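Local coordinates for FAA hydrolase family protein (Pseudomonas aeruginosa, PDB 6J5Y), which probably hydrolyses a carbon-carbon bond of fumarylpyruvate as a metal-dependent enzyme of the fumarylacetoacetate hydrolase superfamily, and binds manganese and pyruvate, at residues V26-R31 / L198-T203. Sequence-based numbering, arbitrary orientation.
Sequences VYCVGR and LVFTGT. With PYR (pyruvic acid), chain B.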
loop_
_atom_site.group_PDB
_atom_site.type_symbol
_atom_site.label_atom_id
_atom_site.label_comp_id
_atom_site.label_asym_id
_atom_site.label_seq_id
_atom_site.Cartn_x
_atom_site.Cartn_y
_atom_site.Cartn_z
ATOM N N VAL A 26 3.496 -9.057 0.783
ATOM C CA VAL A 26 2.852 -7.723 0.753
ATOM C C VAL A 26 1.513 -7.834 1.466
ATOM O O VAL A 26 0.655 -8.532 0.997
ATOM C CB VAL A 26 2.759 -7.124 -0.654
ATOM C CG1 VAL A 26 2.141 -5.748 -0.613
ATOM C CG2 VAL A 26 4.128 -7.080 -1.296
ATOM N N TYR A 27 1.457 -7.207 2.623
ATOM C CA TYR A 27 0.258 -7.231 3.483
ATOM C C TYR A 27 -0.419 -5.899 3.269
ATOM O O TYR A 27 0.302 -4.901 3.099
ATOM C CB TYR A 27 0.631 -7.433 4.948
ATOM C CG TYR A 27 1.207 -8.785 5.283
ATOM C CD1 TYR A 27 0.403 -9.912 5.315
ATOM C CD2 TYR A 27 2.559 -8.945 5.511
ATOM C CE1 TYR A 27 0.914 -11.158 5.640
ATOM C CE2 TYR A 27 3.081 -10.179 5.856
ATOM C CZ TYR A 27 2.265 -11.296 5.897
ATOM O OH TYR A 27 2.804 -12.507 6.224
ATOM N N CYS A 28 -1.744 -5.904 3.309
ATOM C CA CYS A 28 -2.564 -4.699 3.109
ATOM C C CYS A 28 -3.602 -4.685 4.221
ATOM O O CYS A 28 -4.120 -5.786 4.585
ATOM C CB CYS A 28 -3.225 -4.677 1.734
ATOM S SG CYS A 28 -2.078 -4.781 0.337
ATOM N N VAL A 29 -3.849 -3.504 4.781
ATOM C CA VAL A 29 -4.925 -3.318 5.794
ATOM C C VAL A 29 -6.120 -2.676 5.092
ATOM O O VAL A 29 -5.938 -1.622 4.417
ATOM C CB VAL A 29 -4.472 -2.494 7.014
ATOM C CG1 VAL A 29 -5.541 -2.544 8.098
ATOM C CG2 VAL A 29 -3.137 -2.955 7.577
ATOM N N GLY A 30 -7.291 -3.294 5.227
ATOM C CA GLY A 30 -8.546 -2.766 4.674
ATOM C C GLY A 30 -9.363 -2.045 5.732
ATOM O O GLY A 30 -9.372 -2.494 6.918
ATOM N N ARG A 31 -9.989 -0.945 5.324
ATOM C CA ARG A 31 -10.903 -0.106 6.149
ATOM C C ARG A 31 -10.158 0.384 7.393
ATOM O O ARG A 31 -10.650 0.143 8.525
ATOM C CB ARG A 31 -12.176 -0.887 6.514
ATOM C CG ARG A 31 -13.110 -1.104 5.334
ATOM C CD ARG A 31 -14.345 -1.936 5.655
ATOM N NE ARG A 31 -14.754 -2.656 4.462
ATOM C CZ ARG A 31 -15.384 -3.821 4.444
ATOM N NH1 ARG A 31 -15.710 -4.422 5.573
ATOM N NH2 ARG A 31 -15.686 -4.380 3.284
ATOM N N LEU A 198 6.198 -6.013 3.391
ATOM C CA LEU A 198 5.652 -4.632 3.322
ATOM C C LEU A 198 4.258 -4.671 3.915
ATOM O O LEU A 198 3.584 -5.741 3.792
ATOM C CB LEU A 198 5.577 -4.116 1.883
ATOM C CG LEU A 198 6.855 -4.199 1.056
ATOM C CD1 LEU A 198 6.629 -3.569 -0.315
ATOM C CD2 LEU A 198 7.998 -3.484 1.779
ATOM N N VAL A 199 3.876 -3.584 4.577
ATOM C CA VAL A 199 2.474 -3.398 5.041
ATOM C C VAL A 199 1.954 -2.098 4.433
ATOM O O VAL A 199 2.466 -1.043 4.787
ATOM C CB VAL A 199 2.353 -3.381 6.571
ATOM C CG1 VAL A 199 0.885 -3.328 7.015
ATOM C CG2 VAL A 199 3.099 -4.538 7.195
ATOM N N PHE A 200 0.973 -2.218 3.538
ATOM C CA PHE A 200 0.094 -1.133 3.059
ATOM C C PHE A 200 -0.952 -0.915 4.167
ATOM O O PHE A 200 -1.710 -1.835 4.454
ATOM C CB PHE A 200 -0.510 -1.524 1.705
ATOM C CG PHE A 200 0.392 -1.351 0.508
ATOM C CD1 PHE A 200 1.588 -2.051 0.410
ATOM C CD2 PHE A 200 0.031 -0.514 -0.542
ATOM C CE1 PHE A 200 2.415 -1.892 -0.695
ATOM C CE2 PHE A 200 0.853 -0.371 -1.652
ATOM C CZ PHE A 200 2.037 -1.063 -1.732
ATOM N N THR A 201 -0.941 0.238 4.818
ATOM C CA THR A 201 -1.684 0.475 6.076
ATOM C C THR A 201 -3.132 0.907 5.823
ATOM O O THR A 201 -3.838 1.150 6.832
ATOM C CB THR A 201 -0.941 1.509 6.913
ATOM O OG1 THR A 201 -0.767 2.698 6.141
ATOM C CG2 THR A 201 0.399 0.966 7.367
ATOM N N GLY A 202 -3.561 1.024 4.570
ATOM C CA GLY A 202 -4.959 1.357 4.220
ATOM C C GLY A 202 -5.085 2.758 3.651
ATOM O O GLY A 202 -4.114 3.555 3.738
ATOM N N THR A 203 -6.257 3.088 3.123
ATOM C CA THR A 203 -6.469 4.346 2.372
ATOM C C THR A 203 -7.528 5.220 3.044
ATOM O O THR A 203 -8.552 4.737 3.531
ATOM C CB THR A 203 -6.783 4.039 0.909
ATOM O OG1 THR A 203 -6.518 5.236 0.176
ATOM C CG2 THR A 203 -8.195 3.522 0.694
HETATM C C PYR B . -8.520 -0.159 2.054
HETATM O O PYR B . -7.401 0.371 1.895
HETATM O OXT PYR B . -9.361 0.292 2.867
HETATM C CA PYR B . -8.750 -1.252 1.371
HETATM O O3 PYR B . -7.831 -1.695 0.670
HETATM C CB PYR B . -10.030 -2.035 1.393
#
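The Phe200 ring lies against Val26 and Cys28 on one face of the sheet. Val26 reaches it with CG1, 3.9 Å from Phe200 CE1, the valine branch and the ring crossing at a slant. CG1 gets there because it stands anti to the backbone N (chi1 -178°), which leaves CG2 to graze Leu198 CD1. Cys28 SG sits 3.9 Å from Phe200 CB and 5.0 Å from the ring centroid, an oblique sulfur-aromatic contact. On the other face, Val29 CG2 meets Val199 CG1 at 4.1 Å, with Leu187 and Thr183 of helix 180-190 packed against this pair. Tyr27 turns the edge of its ring to Leu198 O, and its OH bonds to Arg25 NH1.

Between these two layers runs a parallel strand pair in the mixed sheet of the FAH-type fold, the axes of strands 26-30 and 198-200 at 21° to each other. Tyr27 uses both its backbone groups: its N donates to Leu198 O, and its O accepts from Phe200 N at 2.8 Å. Val29 N then donates to Phe200 O. Gly202 still brings its CA within 3.1 Å of Val29 O, at backbone angles suited to glycine. Past Gly202 the two segments part, and the pyruvate carboxylate bridges the ends of 26-31 and 198-203: Arg31 N donates to OXT at 2.8 Å with a nearly straight N-H (164°), while Thr203 N makes a weak bond to O. Thr203 CG2 rests 3.5 Å from the same pyruvate O. Gly202 N donates to OE1 of Glu84, a ligand of the manganese, and Lys134 NZ gives pyruvate a further hydrogen bond.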